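Local coordinates for DMATS type aromatic prenyltransferase (Streptomyces coelicolor, PDB 6ZS0), which probably transfers a dimethylallyl group from its diphosphate to the 5-position of the tryptophan indole ring, as a soluble bacterial aromatic prenyltransferase of the DMATS type, at residues A[181-185]-A[205-209]; A[212-218]-A[232-237]; A[249-255]-A[274-280]. All coordinates share one frame; numbering follows the deposited sequence.

Contact 1 of 3, residues A[181-185]-A[205-209]; sequences SLPQG and VYLRH
CG1 of V205 lies anti to the backbone N (chi1 -175°), which brings this methyl against L182, while L182 sends its own branch toward the strand with CG anti to the carbonyl carbon (chi1 -65°). The two side chains cross obliquely and meet methyl to methyl, L182 CD1 lying 3.8 Å from V205 CG1. Two residues along the strand, L207 CD2 lies against P183: it approaches the pyrrolidine ring at P183 CG (3.7 Å) and also sits against the carbonyl, 3.1 Å from P183 O. L207 CD1 faces L182 CD2 more loosely. At the far end the edge of the H209 imidazole is turned to Q184 O, which lies near the ring plane, 3.4 Å from H209 CE1. G185 closes in beside it, with its CA 3.5 Å from R208 O; a side chain at this position would press on that carbonyl and on L207 CB. The loop between helix 162-175 and strand 191-195 is thereby laid over strand 202-209 of the ABBA barrel, on the side where V205 also packs against V166 and L170 of helix 162-175. The ring of H209 is steadied from elsewhere, NE2 being hydrogen-bonded to S256 OG on the adjoining strand. With apolar contacts and carbon-to-carbonyl approaches alone between these two segments, the loop is held here by shape and by the burial of the leucine and valine methyls.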
loop_
_atom_site.group_PDB
_atom_site.type_symbol
_atom_site.label_atom_id
_atom_site.label_comp_id
_atom_site.label_asym_id
_atom_site.label_seq_id
_atom_site.Cartn_x
_atom_site.Cartn_y
_atom_site.Cartn_z
ATOM N N SER A 181 8.192 -14.727 16.432
ATOM C CA SER A 181 6.867 -15.267 16.019
ATOM C C SER A 181 6.688 -15.182 14.494
ATOM O O SER A 181 5.738 -15.792 13.983
ATOM C CB SER A 181 5.744 -14.552 16.709
ATOM O OG SER A 181 5.586 -13.245 16.170
ATOM N N LEU A 182 7.540 -14.436 13.795
ATOM C CA LEU A 182 7.373 -14.213 12.333
ATOM C C LEU A 182 7.833 -15.457 11.572
ATOM O O LEU A 182 8.841 -16.077 11.934
ATOM C CB LEU A 182 8.160 -12.986 11.883
ATOM C CG LEU A 182 7.715 -11.644 12.450
ATOM C CD1 LEU A 182 8.787 -10.600 12.204
ATOM C CD2 LEU A 182 6.394 -11.206 11.861
ATOM N N PRO A 183 7.124 -15.835 10.483
ATOM C CA PRO A 183 7.572 -16.922 9.621
ATOM C C PRO A 183 8.844 -16.541 8.853
ATOM O O PRO A 183 9.200 -15.372 8.820
ATOM C CB PRO A 183 6.387 -17.131 8.674
ATOM C CG PRO A 183 5.770 -15.754 8.577
ATOM C CD PRO A 183 5.887 -15.205 9.990
ATOM N N GLN A 184 9.506 -17.539 8.280
ATOM C CA GLN A 184 10.663 -17.397 7.366
ATOM C C GLN A 184 10.232 -16.507 6.185
ATOM O O GLN A 184 9.100 -16.672 5.673
ATOM C CB GLN A 184 11.138 -18.797 6.921
ATOM C CG GLN A 184 12.459 -18.850 6.127
ATOM C CD GLN A 184 13.036 -20.253 5.936
ATOM O OE1 GLN A 184 12.362 -21.275 6.126
ATOM N NE2 GLN A 184 14.297 -20.323 5.538
ATOM N N GLY A 185 11.096 -15.595 5.769
ATOM C CA GLY A 185 10.898 -14.822 4.534
ATOM C C GLY A 185 12.211 -14.544 3.852
ATOM O O GLY A 185 13.242 -15.008 4.354
ATOM N N VAL A 205 4.662 -5.630 10.437
ATOM C CA VAL A 205 5.936 -6.099 9.844
ATOM C C VAL A 205 5.606 -6.766 8.520
ATOM O O VAL A 205 4.742 -7.636 8.491
ATOM C CB VAL A 205 6.717 -7.060 10.758
ATOM C CG1 VAL A 205 8.073 -7.417 10.165
ATOM C CG2 VAL A 205 6.900 -6.479 12.155
ATOM N N TYR A 206 6.258 -6.335 7.454
ATOM C CA TYR A 206 6.089 -6.918 6.109
ATOM C C TYR A 206 7.256 -7.850 5.819
ATOM O O TYR A 206 8.417 -7.499 6.130
ATOM C CB TYR A 206 5.985 -5.834 5.045
ATOM C CG TYR A 206 4.705 -5.064 5.065
ATOM C CD1 TYR A 206 4.431 -4.165 6.072
ATOM C CD2 TYR A 206 3.760 -5.243 4.064
ATOM C CE1 TYR A 206 3.242 -3.457 6.091
ATOM C CE2 TYR A 206 2.591 -4.504 4.045
ATOM C CZ TYR A 206 2.331 -3.616 5.067
ATOM O OH TYR A 206 1.160 -2.904 5.113
ATOM N N LEU A 207 6.953 -9.008 5.232
ATOM C CA LEU A 207 7.948 -9.984 4.769
ATOM C C LEU A 207 7.828 -10.118 3.262
ATOM O O LEU A 207 6.691 -10.150 2.765
ATOM C CB LEU A 207 7.692 -11.348 5.425
ATOM C CG LEU A 207 8.278 -11.565 6.822
ATOM C CD1 LEU A 207 7.842 -10.519 7.788
ATOM C CD2 LEU A 207 7.873 -12.936 7.349
ATOM N N ARG A 208 8.959 -10.263 2.595
ATOM C CA ARG A 208 9.047 -10.635 1.163
ATOM C C ARG A 208 9.049 -12.166 1.064
ATOM O O ARG A 208 9.726 -12.803 1.904
ATOM C CB ARG A 208 10.337 -10.062 0.579
ATOM C CG ARG A 208 10.358 -9.947 -0.939
ATOM C CD ARG A 208 11.643 -9.285 -1.440
ATOM N NE ARG A 208 12.352 -8.570 -0.380
ATOM C CZ ARG A 208 12.386 -7.244 -0.194
ATOM N NH1 ARG A 208 13.038 -6.764 0.847
ATOM N NH2 ARG A 208 11.780 -6.404 -1.029
ATOM N N HIS A 209 8.357 -12.724 0.083
ATOM C CA HIS A 209 8.324 -14.200 -0.119
ATOM C C HIS A 209 8.630 -14.484 -1.577
ATOM O O HIS A 209 7.784 -14.259 -2.420
ATOM C CB HIS A 209 6.981 -14.788 0.313
ATOM C CG HIS A 209 6.655 -14.547 1.743
ATOM N ND1 HIS A 209 7.307 -15.201 2.780
ATOM C CD2 HIS A 209 5.774 -13.692 2.320
ATOM C CE1 HIS A 209 6.838 -14.754 3.921
ATOM N NE2 HIS A 209 5.908 -13.826 3.664
#

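Contact 2 of 3, residues A[212-218]-A[232-237]; sequences LTAGRAA and VEGFFR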
loop_
_atom_site.group_PDB
_atom_site.type_symbol
_atom_site.label_atom_id
_atom_site.label_comp_id
_atom_site.label_asym_id
_atom_site.label_seq_id
_atom_site.Cartn_x
_atom_site.Cartn_y
_atom_site.Cartn_z
ATOM N N LEU A 212 6.803 -17.938 -3.859
ATOM C CA LEU A 212 5.794 -18.454 -2.905
ATOM C C LEU A 212 4.900 -19.493 -3.574
ATOM O O LEU A 212 4.496 -19.320 -4.730
ATOM C CB LEU A 212 4.946 -17.293 -2.372
ATOM C CG LEU A 212 3.967 -17.607 -1.241
ATOM C CD1 LEU A 212 4.648 -18.058 0.047
ATOM C CD2 LEU A 212 3.124 -16.390 -0.971
ATOM N N THR A 213 4.586 -20.558 -2.827
ATOM C CA THR A 213 3.613 -21.588 -3.232
ATOM C C THR A 213 2.357 -21.497 -2.381
ATOM O O THR A 213 2.373 -20.869 -1.304
ATOM C CB THR A 213 4.190 -22.999 -3.049
ATOM O OG1 THR A 213 4.470 -23.161 -1.654
ATOM C CG2 THR A 213 5.428 -23.197 -3.884
ATOM N N ALA A 214 1.289 -22.102 -2.873
ATOM C CA ALA A 214 -0.013 -22.076 -2.211
ATOM C C ALA A 214 0.136 -22.725 -0.817
ATOM O O ALA A 214 -0.355 -22.167 0.143
ATOM C CB ALA A 214 -1.019 -22.787 -3.079
ATOM N N GLY A 215 0.841 -23.854 -0.727
ATOM C CA GLY A 215 1.081 -24.554 0.550
ATOM C C GLY A 215 1.879 -23.722 1.526
ATOM O O GLY A 215 1.545 -23.712 2.712
ATOM N N ARG A 216 2.929 -23.041 1.055
ATOM C CA ARG A 216 3.781 -22.231 1.951
ATOM C C ARG A 216 2.947 -21.038 2.441
ATOM O O ARG A 216 3.030 -20.690 3.641
ATOM C CB ARG A 216 5.079 -21.818 1.260
ATOM C CG ARG A 216 6.113 -21.283 2.235
ATOM C CD ARG A 216 7.420 -20.874 1.592
ATOM N NE ARG A 216 7.925 -21.964 0.760
ATOM C CZ ARG A 216 8.103 -21.908 -0.546
ATOM N NH1 ARG A 216 7.952 -20.757 -1.189
ATOM N NH2 ARG A 216 8.485 -22.989 -1.206
ATOM N N ALA A 217 2.150 -20.467 1.553
ATOM C CA ALA A 217 1.276 -19.309 1.841
ATOM C C ALA A 217 0.318 -19.681 2.981
ATOM O O ALA A 217 0.165 -18.907 3.907
ATOM C CB ALA A 217 0.542 -18.913 0.595
ATOM N N ALA A 218 -0.230 -20.883 2.928
ATOM C CA ALA A 218 -1.144 -21.440 3.959
ATOM C C ALA A 218 -0.460 -21.545 5.331
ATOM O O ALA A 218 -1.183 -21.605 6.339
ATOM C CB ALA A 218 -1.622 -22.786 3.488
ATOM N N VAL A 232 -6.643 -19.053 2.377
ATOM C CA VAL A 232 -5.360 -18.463 1.919
ATOM C C VAL A 232 -4.960 -19.172 0.621
ATOM O O VAL A 232 -4.575 -18.483 -0.337
ATOM C CB VAL A 232 -4.284 -18.538 3.014
ATOM C CG1 VAL A 232 -2.942 -18.039 2.507
ATOM C CG2 VAL A 232 -4.696 -17.743 4.244
ATOM N N GLU A 233 -5.114 -20.501 0.549
ATOM C CA GLU A 233 -4.746 -21.276 -0.665
ATOM C C GLU A 233 -5.680 -20.909 -1.810
ATOM O O GLU A 233 -5.192 -20.741 -2.921
ATOM C CB GLU A 233 -4.781 -22.789 -0.428
ATOM C CG GLU A 233 -3.671 -23.263 0.481
ATOM C CD GLU A 233 -3.208 -24.686 0.251
ATOM O OE1 GLU A 233 -3.255 -25.152 -0.920
ATOM O OE2 GLU A 233 -2.765 -25.321 1.232
ATOM N N GLY A 234 -6.981 -20.807 -1.533
ATOM C CA GLY A 234 -7.984 -20.431 -2.538
ATOM C C GLY A 234 -7.663 -19.068 -3.124
ATOM O O GLY A 234 -7.708 -18.905 -4.353
ATOM N N PHE A 235 -7.314 -18.125 -2.270
ATOM C CA PHE A 235 -7.040 -16.740 -2.691
ATOM C C PHE A 235 -5.767 -16.769 -3.533
ATOM O O PHE A 235 -5.750 -16.166 -4.619
ATOM C CB PHE A 235 -6.907 -15.821 -1.489
ATOM C CG PHE A 235 -6.228 -14.526 -1.808
ATOM C CD1 PHE A 235 -6.889 -13.550 -2.538
ATOM C CD2 PHE A 235 -4.932 -14.296 -1.406
ATOM C CE1 PHE A 235 -6.247 -12.372 -2.871
ATOM C CE2 PHE A 235 -4.317 -13.094 -1.699
ATOM C CZ PHE A 235 -4.977 -12.139 -2.425
ATOM N N PHE A 236 -4.732 -17.439 -3.035
ATOM C CA PHE A 236 -3.442 -17.572 -3.758
ATOM C C PHE A 236 -3.730 -18.054 -5.189
ATOM O O PHE A 236 -3.222 -17.478 -6.152
ATOM C CB PHE A 236 -2.484 -18.500 -3.015
ATOM C CG PHE A 236 -1.166 -18.740 -3.722
ATOM C CD1 PHE A 236 0.011 -18.124 -3.302
ATOM C CD2 PHE A 236 -1.084 -19.646 -4.764
ATOM C CE1 PHE A 236 1.216 -18.382 -3.953
ATOM C CE2 PHE A 236 0.110 -19.874 -5.427
ATOM C CZ PHE A 236 1.260 -19.248 -5.009
ATOM N N ARG A 237 -4.523 -19.111 -5.335
ATOM C CA ARG A 237 -4.758 -19.730 -6.659
ATOM C C ARG A 237 -5.599 -18.813 -7.547
ATOM O O ARG A 237 -5.297 -18.726 -8.752
ATOM C CB ARG A 237 -5.417 -21.102 -6.493
ATOM C CG ARG A 237 -4.501 -22.129 -5.848
ATOM C CD ARG A 237 -5.018 -23.541 -6.012
ATOM N NE ARG A 237 -3.910 -24.472 -5.832
ATOM C CZ ARG A 237 -3.559 -25.043 -4.683
ATOM N NH1 ARG A 237 -4.249 -24.815 -3.574
ATOM N NH2 ARG A 237 -2.511 -25.845 -4.647
#
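F236 lays one face of its ring over the start of the short helix 214-217: A214 N stands 3.5 Å above the ring plane, offset toward the rim, and T213 C lies over the same face. The far edge of the ring points at L212 O, 3.2 Å from F236 CZ and near the ring plane. L212 CG comes to the ring at F236 CE1, 3.9 Å away, while A217 CB comes to F236 CD1 at a slant. With CG anti to the backbone N (chi1 177°), F236 reaches away from its own helix into this corner. A214 CB is shared, touching F236 CD2 at 3.6 Å and also lying over one face of the R237 guanidinium. This is helix-to-helix packing through small residues: the small side chains of A214, A217 and A218 are consistent with the close approach of helix 229-240, with the A214 and E233 CA atoms 5.0 Å apart, on the outer helical layer of the ABBA barrel, where L212, A217 and V232 all rest on L273 of strand 270-275. Replacing F236 by an alanine would probably open a gap beside A214 and T213 and leave L212 without its aromatic partner. T213 is the N-cap of the short helix, its OG1 accepting from R216 N. Further round, V232 CG1 packs against A217 O and A217 CB. The E233 chain, extended beyond CG, sets its CG 3.5 Å from A214 O and its OE2 beside A218 CB. In a salt bridge within their own helix, E233 OE1 receives R237 NH1 on its anti lone pair, 2.9 Å away, and lies 18° out of the guanidinium plane of R237.

Contact 3 of 3, residues A[249-255]-A[274-280]; sequences LDGRPAQ and YIPVRDY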
loop_
_atom_site.group_PDB
_atom_site.type_symbol
_atom_site.label_atom_id
_atom_site.label_comp_id
_atom_site.label_asym_id
_atom_site.label_seq_id
_atom_site.Cartn_x
_atom_site.Cartn_y
_atom_site.Cartn_z
ATOM N N LEU A 249 5.293 -18.763 -7.327
ATOM C CA LEU A 249 5.034 -17.541 -8.111
ATOM C C LEU A 249 6.347 -17.102 -8.741
ATOM O O LEU A 249 7.364 -17.051 -8.036
ATOM C CB LEU A 249 4.472 -16.467 -7.187
ATOM C CG LEU A 249 3.109 -16.777 -6.598
ATOM C CD1 LEU A 249 2.606 -15.611 -5.783
ATOM C CD2 LEU A 249 2.100 -17.164 -7.672
ATOM N N ASP A 250 6.333 -16.777 -10.027
ATOM C CA ASP A 250 7.578 -16.547 -10.778
ATOM C C ASP A 250 7.725 -15.101 -11.246
ATOM O O ASP A 250 8.679 -14.853 -11.934
ATOM C CB ASP A 250 7.669 -17.502 -11.954
ATOM C CG ASP A 250 6.461 -17.489 -12.871
ATOM O OD1 ASP A 250 6.486 -18.313 -13.820
ATOM O OD2 ASP A 250 5.579 -16.656 -12.695
ATOM N N GLY A 251 6.886 -14.193 -10.774
ATOM C CA GLY A 251 7.063 -12.749 -11.023
ATOM C C GLY A 251 7.716 -12.076 -9.823
ATOM O O GLY A 251 8.571 -12.692 -9.155
ATOM N N ARG A 252 7.404 -10.818 -9.588
ATOM C CA ARG A 252 7.996 -10.136 -8.426
ATOM C C ARG A 252 7.462 -10.813 -7.166
ATOM O O ARG A 252 6.438 -11.485 -7.193
ATOM C CB ARG A 252 7.646 -8.651 -8.454
ATOM C CG ARG A 252 6.276 -8.333 -7.896
ATOM C CD ARG A 252 5.915 -6.869 -8.091
ATOM N NE ARG A 252 5.706 -6.616 -9.506
ATOM C CZ ARG A 252 5.596 -5.412 -10.060
ATOM N NH1 ARG A 252 5.375 -5.306 -11.366
ATOM N NH2 ARG A 252 5.688 -4.328 -9.304
ATOM N N PRO A 253 8.174 -10.663 -6.037
ATOM C CA PRO A 253 7.830 -11.397 -4.824
ATOM C C PRO A 253 6.447 -11.019 -4.261
ATOM O O PRO A 253 5.976 -9.888 -4.379
ATOM C CB PRO A 253 8.959 -10.981 -3.850
ATOM C CG PRO A 253 10.072 -10.466 -4.710
ATOM C CD PRO A 253 9.361 -9.835 -5.885
ATOM N N ALA A 254 5.767 -11.993 -3.688
ATOM C CA ALA A 254 4.595 -11.806 -2.842
ATOM C C ALA A 254 5.080 -11.196 -1.525
ATOM O O ALA A 254 6.281 -11.273 -1.227
ATOM C CB ALA A 254 3.816 -13.076 -2.631
ATOM N N GLN A 255 4.164 -10.641 -0.766
ATOM C CA GLN A 255 4.476 -10.068 0.561
ATOM C C GLN A 255 3.439 -10.548 1.541
ATOM O O GLN A 255 2.274 -10.831 1.139
ATOM C CB GLN A 255 4.558 -8.537 0.529
ATOM C CG GLN A 255 5.696 -8.030 -0.334
ATOM C CD GLN A 255 5.826 -6.530 -0.253
ATOM O OE1 GLN A 255 5.567 -5.918 0.789
ATOM N NE2 GLN A 255 6.315 -5.945 -1.332
ATOM N N TYR A 274 -0.339 -10.442 0.144
ATOM C CA TYR A 274 -0.342 -9.545 -1.039
ATOM C C TYR A 274 0.209 -10.320 -2.241
ATOM O O TYR A 274 1.345 -10.862 -2.174
ATOM C CB TYR A 274 0.535 -8.313 -0.802
ATOM C CG TYR A 274 0.173 -7.474 0.404
ATOM C CD1 TYR A 274 -0.602 -6.323 0.285
ATOM C CD2 TYR A 274 0.624 -7.825 1.665
ATOM C CE1 TYR A 274 -0.941 -5.563 1.406
ATOM C CE2 TYR A 274 0.326 -7.060 2.782
ATOM C CZ TYR A 274 -0.481 -5.948 2.663
ATOM O OH TYR A 274 -0.811 -5.219 3.780
ATOM N N ILE A 275 -0.571 -10.393 -3.306
ATOM C CA ILE A 275 -0.144 -11.004 -4.586
ATOM C C ILE A 275 -0.041 -9.907 -5.648
ATOM O O ILE A 275 -1.022 -9.228 -5.931
ATOM C CB ILE A 275 -1.125 -12.117 -5.003
ATOM C CG1 ILE A 275 -1.303 -13.198 -3.928
ATOM C CG2 ILE A 275 -0.706 -12.708 -6.332
ATOM C CD1 ILE A 275 -0.083 -13.899 -3.539
ATOM N N PRO A 276 1.132 -9.756 -6.300
ATOM C CA PRO A 276 1.317 -8.777 -7.381
ATOM C C PRO A 276 0.653 -9.261 -8.683
ATOM O O PRO A 276 1.335 -9.633 -9.648
ATOM C CB PRO A 276 2.838 -8.666 -7.472
ATOM C CG PRO A 276 3.326 -10.015 -7.064
ATOM C CD PRO A 276 2.369 -10.478 -5.986
ATOM N N VAL A 277 -0.674 -9.162 -8.702
ATOM C CA VAL A 277 -1.515 -9.757 -9.785
ATOM C C VAL A 277 -1.099 -9.184 -11.147
ATOM O O VAL A 277 -1.228 -9.898 -12.138
ATOM C CB VAL A 277 -3.009 -9.538 -9.505
ATOM C CG1 VAL A 277 -3.382 -8.096 -9.453
ATOM C CG2 VAL A 277 -3.892 -10.254 -10.518
ATOM N N ARG A 278 -0.569 -7.952 -11.204
ATOM C CA ARG A 278 -0.204 -7.326 -12.501
ATOM C C ARG A 278 0.837 -8.155 -13.227
ATOM O O ARG A 278 0.978 -7.988 -14.444
ATOM C CB ARG A 278 0.269 -5.869 -12.362
ATOM C CG ARG A 278 1.534 -5.645 -11.546
ATOM C CD ARG A 278 1.977 -4.202 -11.704
ATOM N NE ARG A 278 2.415 -4.019 -13.081
ATOM C CZ ARG A 278 2.510 -2.849 -13.741
ATOM N NH1 ARG A 278 2.897 -2.853 -14.996
ATOM N NH2 ARG A 278 2.231 -1.716 -13.154
ATOM N N ASP A 279 1.640 -8.966 -12.515
ATOM C CA ASP A 279 2.701 -9.796 -13.134
ATOM C C ASP A 279 2.133 -11.114 -13.664
ATOM O O ASP A 279 2.871 -11.805 -14.306
ATOM C CB ASP A 279 3.818 -10.092 -12.139
ATOM C CG ASP A 279 4.680 -8.904 -11.804
ATOM O OD1 ASP A 279 4.479 -7.828 -12.408
ATOM O OD2 ASP A 279 5.622 -9.100 -11.006
ATOM N N TYR A 280 0.846 -11.397 -13.458
ATOM C CA TYR A 280 0.289 -12.772 -13.666
ATOM C C TYR A 280 -0.932 -12.733 -14.581
ATOM O O TYR A 280 -1.641 -13.750 -14.637
ATOM C CB TYR A 280 -0.048 -13.435 -12.317
ATOM C CG TYR A 280 1.172 -13.563 -11.435
ATOM C CD1 TYR A 280 2.259 -14.300 -11.837
ATOM C CD2 TYR A 280 1.246 -12.924 -10.213
ATOM C CE1 TYR A 280 3.410 -14.381 -11.076
ATOM C CE2 TYR A 280 2.371 -13.012 -9.414
ATOM C CZ TYR A 280 3.460 -13.753 -9.842
ATOM O OH TYR A 280 4.615 -13.819 -9.111
HETATM O O HOH W 1 4.524 -13.149 -6.408
#
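D279 OD2 is gripped twice by R252: the backbone N meets it nearly end-on to the C-O bond and almost straight (2.9 Å, 166°), and R252 NE, also at 2.9 Å, comes from above the carboxylate plane. R252 NH1 adds a bond to D279 OD1, making a side-on salt bridge with one nitrogen to each oxygen. These bonds tie together the open end of the antiparallel hairpin of strands 254-260 and 270-275, part of the ABBA barrel, whose last pair here is Q255 with Y274, a hydrogen-bonded pair joined through Y274 N to Q255 O (2.8 Å) and Q255 N to Y274 O. The R252 side chain is bent at chi3 (69°), which folds its guanidinium back to the carboxylate while CG and CD slide past P276 CB. R278 lies at a slant to R252, the two guanidinium planes 26° apart, with R278 CG over one face of the R252 group. The two arginines lie close, but D279 and D59, which forms a salt bridge with R252 NH2, would offset their charge. P276 centres an inverse gamma turn that leads the chain out of the strand. Beyond it Y280 has D279 CB over the centre of one face and L249 CD2 over the rim of the other; at its edge D250 OD2 lies near the ring plane. Deeper in, I275 CD1 meets L249 CD1 and A254 CB. Y280 OH accepts from G251 N (2.8 Å) and is bonded to a water that donates to R252 O at 2.7 Å.

Overall arrangement
Contacts 1 and 3 sit on neighbouring strands of the barrel, 202-209 and 254-260, where H209 N probably bonds to A254 O, and contact 2 on the helices outside it. Contact 2 is a buried contact of two helices set against the outer side of strand 270-275 through L273, and it joins them by apolar packing with a charged pair at its margin. Contacts 1 and 3 are partly buried. Contact 1 lays a loop on its strand without polar bonds between its segments, whereas contact 3 closes a hairpin with a salt bridge, backbone bonds and a water. L249 links contacts 2 and 3, packing on F236, its N probably donating to L212 O.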